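Local coordinates for protein terminase, large subunit (Enterobacteria phage P22, PDB 4DKW) that drives viral DNA into empty capsids as an ATP-powered motor and, through the magnesium-dependent nuclease domain described here, cuts the genome to start and end packaging, at residues A[32-37]-A[98-103]; A[44-49]-A[142-147]; A[56-61]-A[75-80]; A[129-134]-A[178-183]. All coordinates share one frame; numbering follows the deposited sequence.

Contact 1: residues A[32-37]-A[98-103]; sequences QDFGWN and EQLKTQ. With MG (magnesium ion), chain E.
The side chains of F34 and L100 make the main apolar contact between the loop that follows strand 27-33 and helix 97-107. L100 sets its CB over the centre of the F34 ring, 3.9 Å from the ring centroid and only 4° off the normal, a CH-pi contact with one face. The two side chains run past each other in opposite directions, which brings L100 CD1 back to F34 CB at 3.7 Å. F34 CG lies anti to its carbonyl carbon (chi1 -58°), and this turns the ring toward the helix, where its far end, CZ, comes obliquely to the backbone N of K101.

The metal chemistry lies one residue earlier, at D33. This catalytic residue takes no part in the packing and binds magnesium through OD2 at 2.1 Å. Its OD1 accepts from a metal-bound water at 2.6 Å; the same water reaches F34 O, so it links metal to carboxylate and, weakly, to the loop backbone.

In the RNase H-like fold D33 ends strand 27-33, and D171 at the start of helix 171-181 completes the protein ligands of the magnesium. Y104 of helix 97-107 and the loop residue P86 also pack against F34.

Contact 2: residues A[44-49]-A[142-147]; sequences QLWWDK and KVFNTC
W46 and K142 are the closest backbone pair, with CA atoms 9.6 Å apart, so strands 40-48 and 141-144 meet through side chains rather than as hydrogen-bonded neighbours. The contact is one aromatic pair. F144 directs its edge at the face of the six-membered ring of W46 in a T-shaped stack, the centroids 5.2 Å apart and the planes at 87°. The nearest approach joins F144 CZ to W46 CZ3 at 3.5 Å; F144 CE2 is equally far, 4.0 Å, from W46 CZ3 and CH2. W46 CG is anti to its carbonyl carbon (chi1 -61°), as is F144 CG to its own, and the two rings meet over A57 of the intervening strand 53-62.

The indole is held at its other end. W46 NE1 donates to Q44 OE1 over 2.8 Å in a nearly straight bond that lies in the indole plane, although it meets the amide carbonyl 27° out of its plane. Q44 NE2 in turn bonds to D30 OD1, so both ends of the amide are engaged.

F20 meets both rings as well. The contact is thus a buried aromatic cluster in which the one polar atom of the indole is satisfied, and the bond to Q44 probably restrains the rotation of the ring that receives F144.

Contact 3: residues A[56-61]-A[75-80]; sequences LARVWK and KSWANK
This is a strand-to-helix contact within the RNase H-like nuclease domain: W77, in the last turn of helix 67-78, lies against strand 53-62 through R58 and W60. R58 lays its aliphatic part over one face of the indole. Its CB stands 3.3 Å from the centroid of the six-membered ring of W77, 6° off the normal, a close CH-pi contact, and CG follows over the ring fusion at 3.6 Å from W77 CD2. A bend at chi2 (-80°) then carries CD and NE along the five-membered ring toward W77 CB, with the guanidinium turned 81° to the indole plane. It is therefore the methylene chain, not a stacked guanidinium, that packs on the tryptophan.

The head group bends back to its own strand instead. R58 NH1 donates to A57 O over 3.2 Å, in the guanidinium plane but well above the plane of the carbonyl. At the indole edge W60 CB approaches W77 CZ2 at 4.2 Å, while the ring of W60 leads away.

A57 and R58 form a classic beta bulge opposite Q44 of strand 40-48. Q44 also ties in the helix, since its NE2 bonds to W77 O, and the ring of W60 continues onto A70, A73 and V74 of helix 67-78. On the other side of the strand, V59 packs on V172 of helix 171-181.

Contact 4: residues A[129-134]-A[178-183]; sequences ISELRD and YGYMMR
Y180 OH donates a 2.7 Å hydrogen bond to E131 OE1, linking helix 171-181 to helix 125-137 of the RNase H-like domain, away from the magnesium site. The carboxylate is met on its anti side, 21° out of its plane, and OE1 lies at the edge of the phenol ring, in the ring plane; carboxylate and ring stand almost perpendicular, at 87°. Y180 CG is anti to the backbone N (chi1 172°), which swings the ring across to the facing helix.

R183, just past the helix end, donates through NH1 to Y180 O over 2.9 Å, in the guanidinium plane, while R183 N reaches the same oxygen from the opposite face of the carbonyl plane. Folded back this way, the guanidinium lies over one face of the phenol, with NH1 offset toward the rim. L132 CD2 packs on the opposite face, 4.0 Å from Y180 CG.

Y180 is thus gripped at its hydroxyl and sandwiched between an alkyl and a cationic group; the hydroxyl of this buried residue has a partner, and the ring is probably restrained from turning. R183 NH2, 4.6 Å from E131 OE1, makes no salt bridge, yet its positive charge would probably favour the ionised carboxylate.

Contacts 2 and 4 are buried, whereas contacts 1 and 3 lie at the surface. Contacts 1, 2 and 3 share one mixed sheet, with strand 53-62 of contact 3 lying between the two strands of contact 2; contact 4 instead joins two helices. Contact 2 touches contact 4 where W47 packs on R183 and L45 on G179 and Y180, and contact 1 meets contact 4 through Q32 and Y178. Aliphatic groups over ring faces recur in contacts 1, 3 and 4, while contact 2 pairs two rings. Contact 4 alone has a hydrogen bond between its segments, and contact 1 alone holds a metal ligand, at the nuclease site.

Contact 1: residues A[32-37]-A[98-103]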
# COMPACT_ATOMS: atom_id res chain seq x y z
N GLN A 32 -1.45 2.59 -4.88
CA GLN A 32 -2.25 3.81 -4.77
C GLN A 32 -3.60 3.51 -4.12
O GLN A 32 -4.24 2.51 -4.44
CB GLN A 32 -2.48 4.40 -6.17
CG GLN A 32 -3.30 5.71 -6.19
CD GLN A 32 -2.53 6.92 -5.67
OE1 GLN A 32 -1.34 7.07 -5.95
NE2 GLN A 32 -3.21 7.78 -4.93
N ASP A 33 -4.02 4.36 -3.20
CA ASP A 33 -5.41 4.39 -2.78
C ASP A 33 -5.95 5.73 -3.23
O ASP A 33 -5.34 6.76 -2.96
CB ASP A 33 -5.57 4.22 -1.25
CG ASP A 33 -7.03 4.12 -0.83
OD1 ASP A 33 -7.82 3.50 -1.57
OD2 ASP A 33 -7.40 4.67 0.23
N PHE A 34 -7.06 5.72 -3.95
CA PHE A 34 -7.61 6.96 -4.47
C PHE A 34 -8.40 7.68 -3.38
O PHE A 34 -8.92 7.04 -2.46
CB PHE A 34 -8.48 6.71 -5.70
CG PHE A 34 -7.76 6.02 -6.82
CD1 PHE A 34 -6.71 6.64 -7.46
CD2 PHE A 34 -8.14 4.75 -7.22
CE1 PHE A 34 -6.04 6.01 -8.49
CE2 PHE A 34 -7.48 4.11 -8.25
CZ PHE A 34 -6.42 4.74 -8.89
N GLY A 35 -8.47 9.01 -3.48
CA GLY A 35 -9.21 9.81 -2.52
C GLY A 35 -9.12 11.31 -2.73
O GLY A 35 -8.04 11.85 -2.98
N TRP A 36 -10.26 11.99 -2.62
CA TRP A 36 -10.28 13.45 -2.66
C TRP A 36 -10.64 14.05 -1.29
O TRP A 36 -9.82 14.72 -0.65
CB TRP A 36 -11.21 13.98 -3.76
CG TRP A 36 -11.17 15.47 -3.83
CD1 TRP A 36 -12.04 16.34 -3.24
CD2 TRP A 36 -10.19 16.27 -4.49
NE1 TRP A 36 -11.67 17.64 -3.51
CE2 TRP A 36 -10.53 17.62 -4.27
CE3 TRP A 36 -9.05 15.98 -5.26
CZ2 TRP A 36 -9.78 18.67 -4.79
CZ3 TRP A 36 -8.31 17.03 -5.77
CH2 TRP A 36 -8.67 18.36 -5.53
N ASN A 37 -11.88 13.82 -0.85
CA ASN A 37 -12.29 14.24 0.49
C ASN A 37 -11.57 13.42 1.55
O ASN A 37 -11.14 13.96 2.57
CB ASN A 37 -13.80 14.10 0.65
CG ASN A 37 -14.58 15.04 -0.25
OD1 ASN A 37 -14.15 16.17 -0.50
ND2 ASN A 37 -15.72 14.58 -0.75
N GLU A 98 -10.97 2.40 -12.90
CA GLU A 98 -10.34 2.45 -14.22
C GLU A 98 -10.19 3.86 -14.81
O GLU A 98 -9.22 4.14 -15.53
CB GLU A 98 -11.07 1.55 -15.22
CG GLU A 98 -10.47 0.16 -15.40
CD GLU A 98 -10.73 -0.78 -14.22
OE1 GLU A 98 -10.18 -1.90 -14.20
OE2 GLU A 98 -11.49 -0.39 -13.30
N GLN A 99 -11.14 4.74 -14.51
CA GLN A 99 -11.07 6.12 -14.99
C GLN A 99 -10.07 6.94 -14.18
O GLN A 99 -9.39 7.81 -14.71
CB GLN A 99 -12.44 6.78 -14.96
CG GLN A 99 -12.43 8.23 -15.42
CD GLN A 99 -13.76 8.93 -15.19
OE1 GLN A 99 -13.87 9.81 -14.34
NE2 GLN A 99 -14.78 8.52 -15.94
N LEU A 100 -9.99 6.66 -12.88
CA LEU A 100 -9.02 7.30 -12.00
C LEU A 100 -7.60 6.84 -12.33
O LEU A 100 -6.66 7.64 -12.32
CB LEU A 100 -9.33 7.00 -10.53
CG LEU A 100 -10.33 7.92 -9.83
CD1 LEU A 100 -10.82 7.29 -8.53
CD2 LEU A 100 -9.69 9.28 -9.57
N LYS A 101 -7.44 5.55 -12.63
CA LYS A 101 -6.15 5.00 -13.00
C LYS A 101 -5.61 5.69 -14.26
O LYS A 101 -4.40 5.89 -14.39
CB LYS A 101 -6.22 3.47 -13.16
CG LYS A 101 -6.11 2.95 -14.59
CD LYS A 101 -4.78 2.24 -14.80
CE LYS A 101 -4.45 2.05 -16.29
NZ LYS A 101 -5.33 1.06 -16.99
N THR A 102 -6.52 6.06 -15.16
CA THR A 102 -6.18 6.77 -16.40
C THR A 102 -5.60 8.15 -16.10
O THR A 102 -4.60 8.55 -16.69
CB THR A 102 -7.41 6.91 -17.32
OG1 THR A 102 -7.88 5.61 -17.70
CG2 THR A 102 -7.06 7.72 -18.58
N GLN A 103 -6.24 8.87 -15.18
CA GLN A 103 -5.77 10.19 -14.78
C GLN A 103 -4.38 10.11 -14.16
O GLN A 103 -3.56 11.01 -14.33
CB GLN A 103 -6.75 10.82 -13.78
CG GLN A 103 -8.17 10.99 -14.29
CD GLN A 103 -9.12 11.46 -13.20
OE1 GLN A 103 -8.69 11.86 -12.12
NE2 GLN A 103 -10.42 11.38 -13.48
MG MG E . -9.25 5.25 1.02
O HOH W 1 -10.02 4.47 -0.65
O HOH W 2 -10.86 6.18 2.11

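Contact 2: residues A[44-49]-A[142-147]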
# COMPACT_ATOMS: atom_id res chain seq x y z
N GLN A 44 5.40 2.77 -1.37
CA GLN A 44 6.38 1.93 -2.05
C GLN A 44 6.81 0.82 -1.11
O GLN A 44 7.18 1.05 0.04
CB GLN A 44 7.60 2.73 -2.54
CG GLN A 44 8.62 1.86 -3.28
CD GLN A 44 9.69 2.69 -3.98
OE1 GLN A 44 10.82 2.78 -3.51
NE2 GLN A 44 9.33 3.30 -5.10
N LEU A 45 6.76 -0.40 -1.63
CA LEU A 45 7.07 -1.57 -0.87
C LEU A 45 8.29 -2.22 -1.50
O LEU A 45 8.39 -2.32 -2.72
CB LEU A 45 5.86 -2.50 -0.95
CG LEU A 45 5.67 -3.71 -0.05
CD1 LEU A 45 5.64 -3.31 1.43
CD2 LEU A 45 4.37 -4.37 -0.47
N TRP A 46 9.25 -2.64 -0.67
CA TRP A 46 10.39 -3.39 -1.18
C TRP A 46 10.24 -4.83 -0.72
O TRP A 46 9.78 -5.08 0.39
CB TRP A 46 11.71 -2.84 -0.65
CG TRP A 46 11.98 -1.42 -1.03
CD1 TRP A 46 11.28 -0.67 -1.93
CD2 TRP A 46 13.02 -0.59 -0.52
NE1 TRP A 46 11.83 0.59 -2.02
CE2 TRP A 46 12.90 0.66 -1.17
CE3 TRP A 46 14.05 -0.78 0.42
CZ2 TRP A 46 13.77 1.73 -0.89
CZ3 TRP A 46 14.91 0.28 0.68
CH2 TRP A 46 14.76 1.51 0.03
N TRP A 47 10.60 -5.76 -1.61
CA TRP A 47 10.50 -7.19 -1.33
C TRP A 47 11.86 -7.87 -1.54
O TRP A 47 12.37 -7.94 -2.66
CB TRP A 47 9.44 -7.83 -2.22
CG TRP A 47 9.12 -9.25 -1.88
CD1 TRP A 47 9.44 -9.92 -0.74
CD2 TRP A 47 8.39 -10.18 -2.70
NE1 TRP A 47 8.98 -11.21 -0.79
CE2 TRP A 47 8.32 -11.40 -1.97
CE3 TRP A 47 7.79 -10.11 -3.95
CZ2 TRP A 47 7.67 -12.54 -2.49
CZ3 TRP A 47 7.15 -11.23 -4.45
CH2 TRP A 47 7.09 -12.43 -3.72
N ASP A 48 12.43 -8.36 -0.46
CA ASP A 48 13.58 -9.24 -0.50
C ASP A 48 12.99 -10.62 -0.71
O ASP A 48 12.47 -11.21 0.23
CB ASP A 48 14.32 -9.16 0.86
CG ASP A 48 15.58 -10.02 0.90
OD1 ASP A 48 15.75 -10.89 0.03
OD2 ASP A 48 16.40 -9.81 1.82
N LYS A 49 13.06 -11.15 -1.93
CA LYS A 49 12.50 -12.48 -2.20
C LYS A 49 13.32 -13.63 -1.64
O LYS A 49 12.78 -14.71 -1.40
CB LYS A 49 12.32 -12.72 -3.70
CG LYS A 49 11.29 -11.82 -4.35
CD LYS A 49 10.91 -12.36 -5.71
CE LYS A 49 10.05 -11.37 -6.45
NZ LYS A 49 9.75 -11.81 -7.83
N LYS A 142 8.42 -5.13 7.67
CA LYS A 142 9.01 -3.98 8.34
C LYS A 142 8.52 -2.68 7.71
O LYS A 142 8.23 -2.63 6.50
CB LYS A 142 10.54 -4.05 8.26
CG LYS A 142 11.15 -5.34 8.78
CD LYS A 142 11.00 -5.44 10.29
CE LYS A 142 11.54 -6.76 10.82
NZ LYS A 142 10.95 -7.05 12.16
N VAL A 143 8.43 -1.63 8.53
CA VAL A 143 8.10 -0.29 8.06
C VAL A 143 9.21 0.68 8.45
O VAL A 143 9.61 0.71 9.61
CB VAL A 143 6.75 0.19 8.66
CG1 VAL A 143 6.36 1.59 8.15
CG2 VAL A 143 5.67 -0.82 8.33
N PHE A 144 9.73 1.44 7.49
CA PHE A 144 10.76 2.45 7.78
C PHE A 144 10.21 3.41 8.83
O PHE A 144 9.04 3.79 8.76
CB PHE A 144 11.13 3.24 6.53
CG PHE A 144 12.07 2.52 5.59
CD1 PHE A 144 12.28 1.15 5.70
CD2 PHE A 144 12.73 3.22 4.60
CE1 PHE A 144 13.15 0.48 4.83
CE2 PHE A 144 13.60 2.57 3.73
CZ PHE A 144 13.81 1.20 3.85
N ASN A 145 11.03 3.81 9.79
CA ASN A 145 10.56 4.72 10.84
C ASN A 145 10.19 6.12 10.32
O ASN A 145 9.62 6.93 11.06
CB ASN A 145 11.56 4.78 12.01
CG ASN A 145 12.94 5.27 11.59
OD1 ASN A 145 13.09 6.21 10.82
ND2 ASN A 145 13.97 4.62 12.13
N THR A 146 10.49 6.39 9.06
CA THR A 146 10.16 7.65 8.42
C THR A 146 8.77 7.62 7.75
O THR A 146 8.35 8.60 7.14
CB THR A 146 11.22 8.02 7.36
OG1 THR A 146 11.43 6.90 6.48
CG2 THR A 146 12.54 8.40 8.04
N CYS A 147 8.07 6.49 7.87
CA CYS A 147 6.75 6.33 7.27
C CYS A 147 5.68 6.47 8.33
O CYS A 147 4.85 5.58 8.50
CB CYS A 147 6.60 4.97 6.59
SG CYS A 147 7.70 4.73 5.20

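Contact 3: residues A[56-61]-A[75-80]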
# COMPACT_ATOMS: atom_id res chain seq x y z
N LEU A 56 8.07 -1.57 3.93
CA LEU A 56 7.30 -0.43 3.49
C LEU A 56 8.26 0.76 3.57
O LEU A 56 8.55 1.26 4.65
CB LEU A 56 6.08 -0.23 4.39
CG LEU A 56 5.16 0.92 3.95
CD1 LEU A 56 4.65 0.67 2.54
CD2 LEU A 56 4.01 1.04 4.92
N ALA A 57 8.78 1.18 2.41
CA ALA A 57 9.89 2.12 2.37
C ALA A 57 9.50 3.59 2.14
O ALA A 57 10.22 4.49 2.57
CB ALA A 57 10.90 1.68 1.31
N ARG A 58 8.39 3.83 1.45
CA ARG A 58 7.94 5.20 1.19
C ARG A 58 6.43 5.29 1.38
O ARG A 58 5.71 4.40 0.97
CB ARG A 58 8.30 5.64 -0.23
CG ARG A 58 9.75 5.43 -0.65
CD ARG A 58 10.63 6.52 -0.11
NE ARG A 58 11.96 6.48 -0.70
CZ ARG A 58 13.00 5.84 -0.16
NH1 ARG A 58 12.87 5.17 0.98
NH2 ARG A 58 14.18 5.87 -0.77
N VAL A 59 5.98 6.38 2.00
CA VAL A 59 4.56 6.64 2.22
C VAL A 59 4.25 8.11 2.02
O VAL A 59 4.95 8.98 2.55
CB VAL A 59 4.13 6.24 3.65
CG1 VAL A 59 2.80 6.87 4.00
CG2 VAL A 59 4.06 4.72 3.79
N TRP A 60 3.20 8.39 1.25
CA TRP A 60 2.70 9.74 1.08
C TRP A 60 1.18 9.70 1.20
O TRP A 60 0.51 8.89 0.55
CB TRP A 60 3.13 10.31 -0.28
CG TRP A 60 2.59 11.70 -0.58
CD1 TRP A 60 3.09 12.89 -0.14
CD2 TRP A 60 1.47 12.02 -1.42
NE1 TRP A 60 2.34 13.94 -0.64
CE2 TRP A 60 1.34 13.43 -1.43
CE3 TRP A 60 0.55 11.25 -2.16
CZ2 TRP A 60 0.34 14.08 -2.14
CZ3 TRP A 60 -0.45 11.90 -2.86
CH2 TRP A 60 -0.55 13.30 -2.85
N LYS A 61 0.63 10.56 2.04
CA LYS A 61 -0.81 10.59 2.29
C LYS A 61 -1.30 12.03 2.33
O LYS A 61 -0.73 12.86 3.05
CB LYS A 61 -1.10 9.90 3.62
CG LYS A 61 -2.56 9.91 4.04
CD LYS A 61 -2.74 9.15 5.34
CE LYS A 61 -4.19 9.21 5.81
NZ LYS A 61 -4.41 8.32 6.96
N LYS A 75 7.19 11.59 -7.36
CA LYS A 75 7.85 11.09 -8.57
C LYS A 75 9.33 10.74 -8.39
O LYS A 75 9.86 9.91 -9.13
CB LYS A 75 7.69 12.04 -9.77
CG LYS A 75 8.30 13.41 -9.59
CD LYS A 75 7.96 14.28 -10.78
CE LYS A 75 8.50 15.69 -10.62
NZ LYS A 75 9.98 15.69 -10.52
N SER A 76 9.98 11.37 -7.42
CA SER A 76 11.39 11.11 -7.15
C SER A 76 11.63 9.64 -6.82
O SER A 76 12.65 9.07 -7.24
CB SER A 76 11.94 12.01 -6.03
OG SER A 76 11.20 11.89 -4.83
N TRP A 77 10.70 9.02 -6.09
CA TRP A 77 10.79 7.59 -5.79
C TRP A 77 9.80 6.71 -6.58
O TRP A 77 10.06 5.51 -6.78
CB TRP A 77 10.71 7.30 -4.27
CG TRP A 77 9.61 7.98 -3.49
CD1 TRP A 77 9.67 9.20 -2.87
CD2 TRP A 77 8.29 7.47 -3.22
NE1 TRP A 77 8.48 9.48 -2.24
CE2 TRP A 77 7.62 8.43 -2.44
CE3 TRP A 77 7.62 6.29 -3.56
CZ2 TRP A 77 6.30 8.25 -2.00
CZ3 TRP A 77 6.31 6.12 -3.12
CH2 TRP A 77 5.67 7.09 -2.35
N ALA A 78 8.71 7.30 -7.05
CA ALA A 78 7.66 6.55 -7.74
C ALA A 78 7.95 6.34 -9.23
O ALA A 78 7.32 5.51 -9.87
CB ALA A 78 6.31 7.23 -7.56
N ASN A 79 8.90 7.09 -9.78
CA ASN A 79 9.19 7.05 -11.21
C ASN A 79 9.54 5.64 -11.72
O ASN A 79 10.44 4.99 -11.19
CB ASN A 79 10.32 8.03 -11.54
CG ASN A 79 10.46 8.27 -13.02
OD1 ASN A 79 9.48 8.25 -13.77
ND2 ASN A 79 11.68 8.51 -13.46
N LYS A 80 8.79 5.20 -12.74
CA LYS A 80 8.99 3.92 -13.42
C LYS A 80 8.60 2.67 -12.61
O LYS A 80 8.73 1.55 -13.10
CB LYS A 80 10.42 3.78 -13.96
CG LYS A 80 10.67 4.52 -15.25
CD LYS A 80 11.81 5.52 -15.10
CE LYS A 80 13.08 4.85 -14.60
NZ LYS A 80 14.23 5.81 -14.48

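Contact 4: residues A[129-134]-A[178-183]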
# COMPACT_ATOMS: atom_id res chain seq x y z
N ILE A 129 -5.21 -8.99 5.43
CA ILE A 129 -4.89 -8.63 6.80
C ILE A 129 -4.28 -9.80 7.54
O ILE A 129 -3.31 -9.63 8.29
CB ILE A 129 -6.14 -8.12 7.55
CG1 ILE A 129 -6.48 -6.71 7.08
CG2 ILE A 129 -5.94 -8.14 9.05
CD1 ILE A 129 -7.78 -6.21 7.61
N SER A 130 -4.82 -11.00 7.33
CA SER A 130 -4.29 -12.20 7.97
C SER A 130 -2.86 -12.47 7.54
O SER A 130 -1.99 -12.78 8.37
CB SER A 130 -5.15 -13.43 7.67
OG SER A 130 -6.34 -13.39 8.43
N GLU A 131 -2.61 -12.35 6.24
CA GLU A 131 -1.29 -12.62 5.70
C GLU A 131 -0.30 -11.58 6.18
O GLU A 131 0.81 -11.93 6.60
CB GLU A 131 -1.33 -12.68 4.18
CG GLU A 131 -2.10 -13.90 3.67
CD GLU A 131 -1.85 -14.19 2.18
OE1 GLU A 131 -0.98 -13.54 1.57
OE2 GLU A 131 -2.53 -15.09 1.64
N LEU A 132 -0.70 -10.31 6.16
CA LEU A 132 0.16 -9.25 6.68
C LEU A 132 0.48 -9.41 8.17
O LEU A 132 1.60 -9.13 8.58
CB LEU A 132 -0.45 -7.87 6.41
CG LEU A 132 -0.45 -7.42 4.95
CD1 LEU A 132 -1.20 -6.10 4.80
CD2 LEU A 132 0.99 -7.28 4.44
N ARG A 133 -0.48 -9.85 8.97
CA ARG A 133 -0.23 -10.03 10.40
C ARG A 133 0.77 -11.16 10.65
O ARG A 133 1.62 -11.06 11.53
CB ARG A 133 -1.51 -10.31 11.19
CG ARG A 133 -1.23 -10.46 12.71
CD ARG A 133 -2.37 -11.10 13.50
NE ARG A 133 -3.56 -10.26 13.54
CZ ARG A 133 -4.64 -10.47 12.79
NH1 ARG A 133 -4.67 -11.51 11.95
NH2 ARG A 133 -5.69 -9.66 12.89
N ASP A 134 0.64 -12.24 9.88
CA ASP A 134 1.58 -13.36 9.97
C ASP A 134 2.98 -12.88 9.69
O ASP A 134 3.90 -13.21 10.43
CB ASP A 134 1.23 -14.47 8.97
CG ASP A 134 -0.02 -15.23 9.35
OD1 ASP A 134 -0.48 -15.10 10.50
OD2 ASP A 134 -0.53 -15.97 8.48
N TYR A 178 -2.62 -3.52 -1.19
CA TYR A 178 -2.66 -3.64 -2.66
C TYR A 178 -1.29 -3.97 -3.27
O TYR A 178 -1.20 -4.78 -4.20
CB TYR A 178 -3.22 -2.38 -3.33
CG TYR A 178 -4.61 -2.02 -2.88
CD1 TYR A 178 -5.53 -3.00 -2.54
CD2 TYR A 178 -4.99 -0.69 -2.78
CE1 TYR A 178 -6.80 -2.66 -2.11
CE2 TYR A 178 -6.26 -0.34 -2.35
CZ TYR A 178 -7.15 -1.34 -2.02
OH TYR A 178 -8.42 -0.99 -1.61
N GLY A 179 -0.25 -3.32 -2.76
CA GLY A 179 1.10 -3.57 -3.23
C GLY A 179 1.52 -4.99 -2.92
O GLY A 179 2.13 -5.68 -3.75
N TYR A 180 1.20 -5.44 -1.71
CA TYR A 180 1.47 -6.80 -1.29
C TYR A 180 0.73 -7.83 -2.18
O TYR A 180 1.31 -8.83 -2.61
CB TYR A 180 1.13 -6.99 0.19
CG TYR A 180 1.20 -8.43 0.64
CD1 TYR A 180 2.42 -9.04 0.84
CD2 TYR A 180 0.05 -9.18 0.85
CE1 TYR A 180 2.50 -10.37 1.22
CE2 TYR A 180 0.12 -10.52 1.24
CZ TYR A 180 1.35 -11.10 1.42
OH TYR A 180 1.47 -12.41 1.80
N MET A 181 -0.54 -7.58 -2.44
CA MET A 181 -1.34 -8.50 -3.25
C MET A 181 -0.76 -8.65 -4.64
O MET A 181 -0.76 -9.75 -5.22
CB MET A 181 -2.78 -7.99 -3.36
CG MET A 181 -3.54 -8.07 -2.05
SD MET A 181 -5.09 -7.14 -2.11
CE MET A 181 -5.94 -7.98 -3.43
N MET A 182 -0.26 -7.55 -5.18
CA MET A 182 0.24 -7.51 -6.55
C MET A 182 1.76 -7.68 -6.64
O MET A 182 2.35 -7.33 -7.66
CB MET A 182 -0.17 -6.21 -7.22
CG MET A 182 -1.66 -6.09 -7.44
SD MET A 182 -2.28 -7.18 -8.75
CE MET A 182 -2.14 -6.15 -10.20
N ARG A 183 2.37 -8.22 -5.59
CA ARG A 183 3.82 -8.34 -5.52
C ARG A 183 4.44 -9.13 -6.67
O ARG A 183 5.64 -9.00 -6.94
CB ARG A 183 4.26 -8.91 -4.16
CG ARG A 183 3.82 -10.33 -3.90
CD ARG A 183 4.12 -10.70 -2.47
NE ARG A 183 3.77 -12.08 -2.15
CZ ARG A 183 2.54 -12.51 -1.89
NH1 ARG A 183 1.52 -11.66 -1.92
NH2 ARG A 183 2.32 -13.79 -1.61